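PDB 3BRU: transcriptional regulator AcuR from Rhodobacter sphaeroides 2.4.1, which represses transcription of its own operon as a TetR-family DNA-binding regulator, probably by binding two operator sequences in the promoter. Local coordinates for residues F111-M114 and A115-M119; A120-G123 and F124-C128; I193-A196 and K197-R201. All blocks are in the same frame, centred on the assembly; numbering follows the deposited sequence.

Contact 1: F111-M114 and A115-M119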
ATOM      1  N   PHE A 111       5.414  -7.002 -18.106  1.00 21.33           N
ATOM      2  CA  PHE A 111       5.820  -6.104 -17.033  1.00 20.60           C
ATOM      3  C   PHE A 111       5.656  -6.711 -15.641  1.00 20.50           C
ATOM      4  O   PHE A 111       6.581  -6.655 -14.819  1.00 20.74           O
ATOM      5  CB  PHE A 111       5.097  -4.752 -17.101  1.00 20.56           C
ATOM      6  CG  PHE A 111       5.094  -4.033 -15.774  1.00 20.10           C
ATOM      7  CD1 PHE A 111       6.237  -3.401 -15.314  1.00 21.23           C
ATOM      8  CD2 PHE A 111       3.962  -4.047 -14.960  1.00 17.02           C
ATOM      9  CE1 PHE A 111       6.252  -2.786 -14.078  1.00 20.82           C
ATOM     10  CE2 PHE A 111       3.960  -3.436 -13.731  1.00 18.67           C
ATOM     11  CZ  PHE A 111       5.098  -2.804 -13.281  1.00 20.79           C
ATOM     12  N   THR A 112       4.494  -7.281 -15.371  1.00 20.20           N
ATOM     13  CA  THR A 112       4.217  -7.901 -14.057  1.00 21.19           C
ATOM     14  C   THR A 112       5.040  -9.161 -13.779  1.00 21.17           C
ATOM     15  O   THR A 112       5.382  -9.455 -12.636  1.00 21.95           O
ATOM     16  CB  THR A 112       2.707  -8.194 -13.819  1.00 20.44           C
ATOM     17  OG1 THR A 112       2.248  -9.148 -14.773  1.00 21.27           O
ATOM     18  CG2 THR A 112       1.895  -6.932 -13.919  1.00 20.46           C
ATOM     19  N   ARG A 113       5.365  -9.872 -14.842  1.00 21.35           N
ATOM     20  CA  ARG A 113       6.240 -11.022 -14.798  1.00 21.93           C
ATOM     21  C   ARG A 113       7.685 -10.628 -14.433  1.00 20.83           C
ATOM     22  O   ARG A 113       8.286 -11.216 -13.532  1.00 20.58           O
ATOM     23  CB  ARG A 113       6.137 -11.730 -16.143  1.00 22.31           C
ATOM     24  CG  ARG A 113       6.846 -13.059 -16.242  1.00 27.09           C
ATOM     25  CD  ARG A 113       6.145 -13.946 -17.281  1.00 32.62           C
ATOM     26  NE  ARG A 113       6.636 -15.331 -17.343  1.00 38.21           N
ATOM     27  CZ  ARG A 113       7.318 -15.991 -16.391  1.00 41.44           C
ATOM     28  NH1 ARG A 113       7.715 -17.249 -16.628  1.00 41.27           N
ATOM     29  NH2 ARG A 113       7.626 -15.423 -15.219  1.00 41.27           N
HETATM   30  N   MSE A 114       8.206  -9.627 -15.135  1.00 20.93           N
HETATM   31  CA  MSE A 114       9.490  -8.968 -14.879  1.00 22.34           C
HETATM   32  C   MSE A 114       9.651  -8.346 -13.504  1.00 21.96           C
HETATM   33  O   MSE A 114      10.693  -8.515 -12.865  1.00 23.20           O
HETATM   34  CB  MSE A 114       9.731  -7.868 -15.910  1.00 21.41           C
HETATM   35  CG  MSE A 114       9.962  -8.404 -17.302  1.00 25.84           C
HETATM   36 SE   MSE A 114      10.586  -7.088 -18.609  0.50 25.72          SE
HETATM   37  CE  MSE A 114       9.423  -5.593 -18.170  1.00 25.47           C
ATOM     38  N   ALA A 115       8.646  -7.587 -13.073  1.00 22.16           N
ATOM     39  CA  ALA A 115       8.655  -6.975 -11.779  1.00 21.85           C
ATOM     40  C   ALA A 115       8.709  -8.062 -10.713  1.00 21.90           C
ATOM     41  O   ALA A 115       9.442  -7.934  -9.758  1.00 21.69           O
ATOM     42  CB  ALA A 115       7.422  -6.048 -11.600  1.00 21.92           C
ATOM     43  N   GLU A 116       7.950  -9.139 -10.879  1.00 22.90           N
ATOM     44  CA  GLU A 116       8.041 -10.281  -9.956  1.00 23.99           C
ATOM     45  C   GLU A 116       9.436 -10.940  -9.923  1.00 23.65           C
ATOM     46  O   GLU A 116       9.953 -11.290  -8.846  1.00 23.56           O
ATOM     47  CB  GLU A 116       6.994 -11.319 -10.312  1.00 23.87           C
ATOM     48  CG  GLU A 116       7.039 -12.585  -9.431  1.00 25.49           C
ATOM     49  CD  GLU A 116       5.941 -13.605  -9.782  1.00 27.32           C
ATOM     50  OE1 GLU A 116       4.955 -13.223 -10.506  1.00 30.05           O
ATOM     51  OE2 GLU A 116       6.081 -14.796  -9.352  1.00 30.31           O
ATOM     52  N   GLU A 117      10.036 -11.116 -11.105  1.00 22.94           N
ATOM     53  CA  GLU A 117      11.399 -11.633 -11.210  1.00 22.41           C
ATOM     54  C   GLU A 117      12.406 -10.762 -10.477  1.00 21.71           C
ATOM     55  O   GLU A 117      13.312 -11.279  -9.805  1.00 21.44           O
ATOM     56  CB  GLU A 117      11.813 -11.813 -12.675  1.00 22.34           C
ATOM     57  CG  GLU A 117      11.134 -13.022 -13.336  1.00 23.30           C
ATOM     58  CD  GLU A 117      11.160 -12.998 -14.883  1.00 23.97           C
ATOM     59  OE1 GLU A 117      11.662 -12.008 -15.480  1.00 25.00           O
ATOM     60  OE2 GLU A 117      10.691 -14.002 -15.498  1.00 24.94           O
ATOM     61  N   GLY A 118      12.249  -9.445 -10.613  1.00 21.10           N
ATOM     62  CA  GLY A 118      13.052  -8.496  -9.880  1.00 20.18           C
ATOM     63  C   GLY A 118      12.876  -8.675  -8.388  1.00 20.23           C
ATOM     64  O   GLY A 118      13.848  -8.786  -7.666  1.00 20.17           O
HETATM   65  N   MSE A 119      11.629  -8.710  -7.917  1.00 20.90           N
HETATM   66  CA  MSE A 119      11.354  -8.892  -6.479  1.00 21.28           C
HETATM   67  C   MSE A 119      11.870 -10.226  -5.929  1.00 21.04           C
HETATM   68  O   MSE A 119      12.317 -10.285  -4.778  1.00 21.64           O
HETATM   69  CB  MSE A 119       9.869  -8.766  -6.163  1.00 20.11           C
HETATM   70  CG  MSE A 119       9.267  -7.371  -6.207  1.00 22.24           C
HETATM   71 SE   MSE A 119       7.456  -7.546  -5.419  0.50 22.77          SE
HETATM   72  CE  MSE A 119       7.931  -7.813  -3.484  1.00 21.65           C
TER
HETATM   73  O   HOH W   1       3.339 -11.333 -11.296  1.00 45.15           O
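Arg-113 and Glu-117 form an i to i+4 side-chain pair on the outer face of helix 104-120, in the C-terminal, TetR_C part of the chain, and the same two turns of helix carry a second such pair, Phe-111 with Ala-115, on the inner face. The backbone beneath them is regular: Ala-115 N donates to Phe-111 O at 2.9 Å, and the bonds from Glu-117 N to Arg-113 O and from Gly-118 N to Met-114 O continue the ladder.

The ion pair is a loose one. Arg-113 NH2 stands 3.4 Å from Glu-117 OE2, but the oxygen sits off to one side of the guanidinium plane, where no N-H is aimed at it, while the guanidinium and carboxylate planes are 52° apart. The attraction is therefore one of charge alone. Arg-113 stands out from the helix on an extended chain, CG anti to the backbone N (chi1 -173°), and the Glu-117 carboxylate reaches back toward the preceding turn to meet it.

Thr-112 and Glu-116 are joined through both backbone and solvent. Glu-116 N donates to Thr-112 O at 3.1 Å, and a water gives a second bond to this same carbonyl while also donating to Glu-116 OE1 at 2.6 Å. The other carboxylate oxygen, OE2, is hydrogen-bonded to His-206, so the glutamate ties its helix to helix 203-212.

On the inner side Ala-115 CB sits over one face of the Phe-111 ring, 4.3 Å from CE1. That ring packs on Leu-92, Leu-93 and Ala-96 of helix 74-97 and meets Trp-189 of helix 178-199. The arrangement is that of an amphipathic helix in the all-helical ligand-binding and dimerisation domain of TetR-family regulators.

Contact 2: A120-G123 and F124-C128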
ATOM      1  N   ALA A 120      11.779 -11.283  -6.737  1.00 21.39           N
ATOM      2  CA  ALA A 120      12.230 -12.636  -6.363  1.00 22.49           C
ATOM      3  C   ALA A 120      13.747 -12.750  -6.080  1.00 23.48           C
ATOM      4  O   ALA A 120      14.166 -13.645  -5.334  1.00 23.20           O
ATOM      5  CB  ALA A 120      11.810 -13.650  -7.442  1.00 22.10           C
ATOM      6  N   ARG A 121      14.547 -11.842  -6.666  1.00 24.10           N
ATOM      7  CA  ARG A 121      16.003 -11.808  -6.502  1.00 24.46           C
ATOM      8  C   ARG A 121      16.429 -11.548  -5.073  1.00 25.74           C
ATOM      9  O   ARG A 121      17.521 -11.960  -4.661  1.00 25.70           O
ATOM     10  CB  ARG A 121      16.594 -10.661  -7.310  1.00 24.74           C
ATOM     11  CG  ARG A 121      16.833 -10.934  -8.695  1.00 24.53           C
ATOM     12  CD  ARG A 121      17.469  -9.738  -9.373  1.00 27.74           C
ATOM     13  NE  ARG A 121      16.947  -9.679 -10.733  1.00 27.09           N
ATOM     14  CZ  ARG A 121      16.634  -8.564 -11.367  1.00 26.95           C
ATOM     15  NH1 ARG A 121      16.844  -7.398 -10.783  1.00 25.74           N
ATOM     16  NH2 ARG A 121      16.106  -8.621 -12.582  1.00 26.95           N
ATOM     17  N   HIS A 122      15.612 -10.784  -4.344  1.00 25.73           N
ATOM     18  CA  HIS A 122      15.943 -10.435  -2.986  1.00 25.61           C
ATOM     19  C   HIS A 122      14.917 -10.979  -2.035  1.00 24.62           C
ATOM     20  O   HIS A 122      14.581 -10.332  -1.061  1.00 25.78           O
ATOM     21  CB  HIS A 122      16.094  -8.911  -2.830  1.00 26.96           C
ATOM     22  CG  HIS A 122      17.042  -8.307  -3.816  1.00 29.86           C
ATOM     23  ND1 HIS A 122      18.413  -8.503  -3.752  1.00 34.52           N
ATOM     24  CD2 HIS A 122      16.815  -7.569  -4.934  1.00 33.03           C
ATOM     25  CE1 HIS A 122      18.990  -7.899  -4.781  1.00 34.60           C
ATOM     26  NE2 HIS A 122      18.044  -7.318  -5.508  1.00 34.82           N
ATOM     27  N   GLY A 123      14.441 -12.179  -2.313  1.00 23.48           N
ATOM     28  CA  GLY A 123      13.431 -12.858  -1.499  1.00 22.20           C
ATOM     29  C   GLY A 123      12.125 -12.120  -1.187  1.00 22.16           C
ATOM     30  O   GLY A 123      11.532 -12.384  -0.147  1.00 20.97           O
ATOM     31  N   PHE A 124      11.675 -11.208  -2.064  1.00 21.70           N
ATOM     32  CA  PHE A 124      10.475 -10.366  -1.801  1.00 21.58           C
ATOM     33  C   PHE A 124      10.607  -9.423  -0.613  1.00 21.96           C
ATOM     34  O   PHE A 124       9.606  -8.969  -0.092  1.00 23.48           O
ATOM     35  CB  PHE A 124       9.182 -11.196  -1.721  1.00 21.00           C
ATOM     36  CG  PHE A 124       8.921 -11.968  -2.980  1.00 22.15           C
ATOM     37  CD1 PHE A 124       8.227 -11.382  -4.034  1.00 22.38           C
ATOM     38  CD2 PHE A 124       9.447 -13.242  -3.149  1.00 22.70           C
ATOM     39  CE1 PHE A 124       8.050 -12.061  -5.235  1.00 22.38           C
ATOM     40  CE2 PHE A 124       9.271 -13.932  -4.342  1.00 22.84           C
ATOM     41  CZ  PHE A 124       8.563 -13.322  -5.386  1.00 21.53           C
ATOM     42  N   ARG A 125      11.837  -9.112  -0.210  1.00 21.79           N
ATOM     43  CA  ARG A 125      12.110  -8.188   0.886  1.00 22.90           C
ATOM     44  C   ARG A 125      12.101  -6.719   0.416  1.00 22.76           C
ATOM     45  O   ARG A 125      12.038  -5.805   1.229  1.00 21.88           O
ATOM     46  CB  ARG A 125      13.458  -8.531   1.527  1.00 22.17           C
ATOM     47  CG  ARG A 125      13.436  -9.817   2.359  1.00 24.22           C
ATOM     48  CD  ARG A 125      14.799 -10.100   3.011  1.00 26.84           C
ATOM     49  NE  ARG A 125      15.858 -10.212   1.984  1.00 37.86           N
ATOM     50  CZ  ARG A 125      16.355 -11.345   1.462  1.00 39.50           C
ATOM     51  NH1 ARG A 125      15.941 -12.557   1.857  1.00 39.75           N
ATOM     52  NH2 ARG A 125      17.291 -11.253   0.521  1.00 40.45           N
ATOM     53  N   ARG A 126      12.150  -6.502  -0.898  1.00 23.08           N
ATOM     54  CA  ARG A 126      12.205  -5.161  -1.445  1.00 23.96           C
ATOM     55  C   ARG A 126      11.013  -4.867  -2.329  1.00 23.97           C
ATOM     56  O   ARG A 126      10.700  -5.609  -3.286  1.00 24.10           O
ATOM     57  CB  ARG A 126      13.485  -4.956  -2.242  1.00 24.01           C
ATOM     58  CG  ARG A 126      14.758  -4.955  -1.408  1.00 27.07           C
ATOM     59  CD  ARG A 126      15.969  -4.634  -2.301  1.00 30.26           C
ATOM     60  NE  ARG A 126      17.184  -4.935  -1.559  1.00 35.04           N
ATOM     61  CZ  ARG A 126      18.373  -5.106  -2.124  1.00 35.56           C
ATOM     62  NH1 ARG A 126      18.503  -4.993  -3.442  1.00 36.03           N
ATOM     63  NH2 ARG A 126      19.428  -5.397  -1.371  1.00 34.00           N
ATOM     64  N   GLY A 127      10.354  -3.761  -2.016  1.00 24.33           N
ATOM     65  CA  GLY A 127       9.156  -3.380  -2.727  1.00 24.22           C
ATOM     66  C   GLY A 127       9.363  -2.176  -3.607  1.00 24.78           C
ATOM     67  O   GLY A 127      10.475  -1.906  -4.097  1.00 24.85           O
ATOM     68  N   CYS A 128       8.270  -1.444  -3.803  1.00 24.38           N
ATOM     69  CA  CYS A 128       8.291  -0.250  -4.597  1.00 23.68           C
ATOM     70  C   CYS A 128       8.686   0.919  -3.687  1.00 22.92           C
ATOM     71  O   CYS A 128       8.113   1.098  -2.615  1.00 23.21           O
ATOM     72  CB  CYS A 128       6.924  -0.026  -5.234  1.00 23.28           C
ATOM     73  SG  CYS A 128       6.949   1.406  -6.302  1.00 24.56           S
TER
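His-122 and Arg-126 stack, the guanidinium lying on the imidazole with the centres 3.8 Å apart and the planes inclined by 27°. The touching atom is Arg-126 NH1, which stands over the middle of the ring and comes within 3.1 Å of His-122 NE2; the angle is poor for a hydrogen bond, so this is a face contact. Arg-126 delivers the group on a chain extended from CG to NE, and Arg-121 CB rests against the opposite ring face, toward the rim. A serine in place of His-122 would probably take away the flat surface under the Arg-126 guanidinium and leave it less firmly placed.

Arg-125 folds back over the turn. Its chain bends at chi3 (-58°), which lays one face of the guanidinium over His-122 O, with Gly-123 N beneath the same face. The guanidinium makes no hydrogen bond to this oxygen; the donor is Arg-125 N, at 3.1 Å, and this bond closes the type I' turn from His-122 to Arg-125.

Phe-124 turns the other way, back toward the helix it follows. Ala-120 CA makes a CH-pi contact over the face of its ring, 4.1 Å from the centroid, and Ala-120 CB packs 3.9 Å from Phe-124 CZ. Gly-123, with positive phi, is the C-prime residue of a Schellman motif ending helix 104-120: Phe-124 N reaches back to Met-119 O, and Gly-123 N makes a weak bond to Ala-120 O.

The loop runs from helix 104-120 to helix 129-135, where Cys-128 is the N-cap. On its way it meets helix 31-45 of the DNA-binding region, with Arg-126 against Glu-41 and Thr-44 and in a long, weak ion pair with Glu-45, which Arg-125 also touches, while Phe-124 packs on Pro-202 beyond helix 178-199.

Contact 3: I193-A196 and K197-R201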
ATOM      1  N   ILE A 193       2.073  -5.527  -4.279  1.00 18.93           N
ATOM      2  CA  ILE A 193       3.462  -5.433  -3.836  1.00 19.28           C
ATOM      3  C   ILE A 193       3.589  -5.321  -2.318  1.00 19.38           C
ATOM      4  O   ILE A 193       4.410  -6.020  -1.718  1.00 20.54           O
ATOM      5  CB  ILE A 193       4.226  -4.319  -4.536  1.00 19.64           C
ATOM      6  CG1 ILE A 193       4.553  -4.738  -5.963  1.00 20.87           C
ATOM      7  CG2 ILE A 193       5.563  -4.035  -3.813  1.00 20.04           C
ATOM      8  CD1 ILE A 193       4.684  -3.540  -6.860  1.00 25.62           C
ATOM      9  N   LEU A 194       2.782  -4.459  -1.704  1.00 18.40           N
ATOM     10  CA  LEU A 194       2.712  -4.380  -0.268  1.00 17.35           C
ATOM     11  C   LEU A 194       2.594  -5.762   0.353  1.00 18.38           C
ATOM     12  O   LEU A 194       3.376  -6.113   1.269  1.00 18.10           O
ATOM     13  CB  LEU A 194       1.531  -3.500   0.150  1.00 16.68           C
ATOM     14  CG  LEU A 194       1.336  -3.153   1.624  1.00 16.41           C
ATOM     15  CD1 LEU A 194       0.461  -1.816   1.784  1.00 19.38           C
ATOM     16  CD2 LEU A 194       0.781  -4.317   2.503  1.00 13.11           C
ATOM     17  N   ARG A 195       1.627  -6.533  -0.166  1.00 18.92           N
ATOM     18  CA  ARG A 195       1.262  -7.854   0.335  1.00 19.60           C
ATOM     19  C   ARG A 195       2.299  -8.937   0.041  1.00 19.69           C
ATOM     20  O   ARG A 195       2.493  -9.836   0.865  1.00 20.23           O
ATOM     21  CB  ARG A 195      -0.122  -8.260  -0.186  1.00 20.10           C
ATOM     22  CG  ARG A 195      -1.308  -7.559   0.533  1.00 21.16           C
ATOM     23  CD  ARG A 195      -1.514  -8.039   1.967  1.00 24.07           C
ATOM     24  NE  ARG A 195      -1.986  -9.419   2.016  1.00 25.28           N
ATOM     25  CZ  ARG A 195      -3.256  -9.796   1.904  1.00 26.30           C
ATOM     26  NH1 ARG A 195      -4.224  -8.886   1.740  1.00 24.77           N
ATOM     27  NH2 ARG A 195      -3.548 -11.097   1.938  1.00 24.08           N
ATOM     28  N   ALA A 196       2.952  -8.844  -1.117  1.00 18.87           N
ATOM     29  CA  ALA A 196       4.065  -9.744  -1.465  1.00 19.11           C
ATOM     30  C   ALA A 196       5.271  -9.534  -0.542  1.00 18.89           C
ATOM     31  O   ALA A 196       5.892 -10.482  -0.111  1.00 19.22           O
ATOM     32  CB  ALA A 196       4.469  -9.613  -2.951  1.00 16.55           C
ATOM     33  N   LYS A 197       5.583  -8.292  -0.229  1.00 19.56           N
ATOM     34  CA  LYS A 197       6.652  -7.968   0.744  1.00 20.04           C
ATOM     35  C   LYS A 197       6.341  -8.342   2.228  1.00 20.25           C
ATOM     36  O   LYS A 197       7.210  -8.812   2.950  1.00 20.80           O
ATOM     37  CB  LYS A 197       7.031  -6.493   0.585  1.00 19.70           C
ATOM     38  CG  LYS A 197       8.125  -6.043   1.496  1.00 20.58           C
ATOM     39  CD  LYS A 197       8.835  -4.829   0.918  1.00 23.76           C
ATOM     40  CE  LYS A 197       7.859  -3.663   0.571  1.00 25.45           C
ATOM     41  NZ  LYS A 197       7.140  -3.127   1.739  1.00 22.17           N
ATOM     42  N   LEU A 198       5.102  -8.135   2.660  1.00 20.01           N
ATOM     43  CA  LEU A 198       4.600  -8.681   3.910  1.00 20.04           C
ATOM     44  C   LEU A 198       4.618 -10.237   4.002  1.00 21.51           C
ATOM     45  O   LEU A 198       5.041 -10.797   5.009  1.00 21.96           O
ATOM     46  CB  LEU A 198       3.180  -8.147   4.186  1.00 18.63           C
ATOM     47  CG  LEU A 198       2.474  -8.751   5.389  1.00 17.00           C
ATOM     48  CD1 LEU A 198       3.188  -8.379   6.659  1.00 16.38           C
ATOM     49  CD2 LEU A 198       1.050  -8.302   5.490  1.00 18.46           C
ATOM     50  N   GLU A 199       4.117 -10.930   2.984  1.00 22.65           N
ATOM     51  CA  GLU A 199       4.044 -12.394   3.028  1.00 24.50           C
ATOM     52  C   GLU A 199       5.330 -13.101   2.589  1.00 23.74           C
ATOM     53  O   GLU A 199       5.474 -14.309   2.799  1.00 22.93           O
ATOM     54  CB  GLU A 199       2.841 -12.901   2.214  1.00 24.65           C
ATOM     55  CG  GLU A 199       1.521 -12.531   2.898  1.00 27.56           C
ATOM     56  CD  GLU A 199       0.272 -12.784   2.064  1.00 28.32           C
ATOM     57  OE1 GLU A 199       0.172 -13.880   1.435  1.00 32.24           O
ATOM     58  OE2 GLU A 199      -0.609 -11.860   2.050  1.00 32.36           O
ATOM     59  N   LEU A 200       6.255 -12.334   2.006  1.00 23.08           N
ATOM     60  CA  LEU A 200       7.520 -12.843   1.455  1.00 23.37           C
ATOM     61  C   LEU A 200       7.303 -13.935   0.423  1.00 22.69           C
ATOM     62  O   LEU A 200       7.943 -14.975   0.511  1.00 22.87           O
ATOM     63  CB  LEU A 200       8.476 -13.315   2.571  1.00 23.46           C
ATOM     64  CG  LEU A 200       8.843 -12.205   3.553  1.00 25.50           C
ATOM     65  CD1 LEU A 200       9.618 -12.744   4.752  1.00 27.25           C
ATOM     66  CD2 LEU A 200       9.629 -11.096   2.821  1.00 25.34           C
ATOM     67  N   ARG A 201       6.380 -13.697  -0.513  1.00 22.14           N
ATOM     68  CA  ARG A 201       6.045 -14.648  -1.571  0.60 22.54           C
ATOM     69  C   ARG A 201       5.266 -13.965  -2.717  1.00 22.57           C
ATOM     70  O   ARG A 201       4.668 -12.900  -2.521  1.00 22.43           O
ATOM     71  CB  ARG A 201       5.219 -15.800  -1.000  0.60 22.66           C
ATOM     72  CG  ARG A 201       3.835 -15.384  -0.516  0.60 24.20           C
ATOM     73  CD  ARG A 201       3.212 -16.491   0.288  0.60 26.82           C
ATOM     74  NE  ARG A 201       1.826 -16.185   0.606  0.60 29.43           N
ATOM     75  CZ  ARG A 201       0.921 -17.087   0.974  0.60 30.47           C
ATOM     76  NH1 ARG A 201       1.257 -18.375   1.070  0.60 29.86           N
ATOM     77  NH2 ARG A 201      -0.324 -16.696   1.231  0.60 29.43           N
TER
HETATM   78  O   HOH W   2       5.424  -4.878   2.861  1.00 40.45           O
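Arg-195 and Glu-199 anchor a salt-bridge network on the last turns of helix 178-199. The arginine grips side-on: NE and NH2 both donate to Glu-199 OE2, at 2.8 and 3.0 Å, and the oxygen lies at the edge of the guanidinium, in its plane. In one of its two modelled conformers Arg-201 takes OE1 with NE and NH2; while it does, the two grips together would limit rotation of the carboxylate. Bends at chi2 (-71°) and chi3 (-69°) curl Arg-195 round toward Glu-199.

Behind this network the helix closes. Leu-200 takes positive phi, and Ala-196 O receives a weak bond from Leu-200 N and a better one from Arg-201 N at 3.3 Å, the latter on a lone pair in the carbonyl plane.

Further out lies the dimer interface. Arg-195 NH2 also bonds Gln-156 of the second subunit, and Arg-145 of that subunit donates to the carbonyls of Lys-197 and Leu-198. The Lys-197 ammonium bonds Gln-135 of the second subunit; on its own chain it is linked to the backbone by a water, which accepts from Lys-197 NZ at 2.7 Å and donates to Leu-194 O at 2.9 Å.

In the fold
From the N terminus the three contacts come in series, none enclosing or crossing another, and each joins immediately adjacent segments. Contact 1 occupies the second half of helix 104-120; contact 2 begins at that helix's end and forms the loop to helix 129-135; contact 3, far along the chain, ends helix 178-199. In space they converge. Met-119 leads the way: its methyl group, CE, packs on Arg-126 O of contact 2 and on Ala-196 CB of contact 3. Lys-197 and Leu-200 in turn lie against the backbone of 124-127. The loop that follows helix 104-120 thus packs against the end of helix 178-199, close to helix 31-45, while contact 3 alone touches the second subunit.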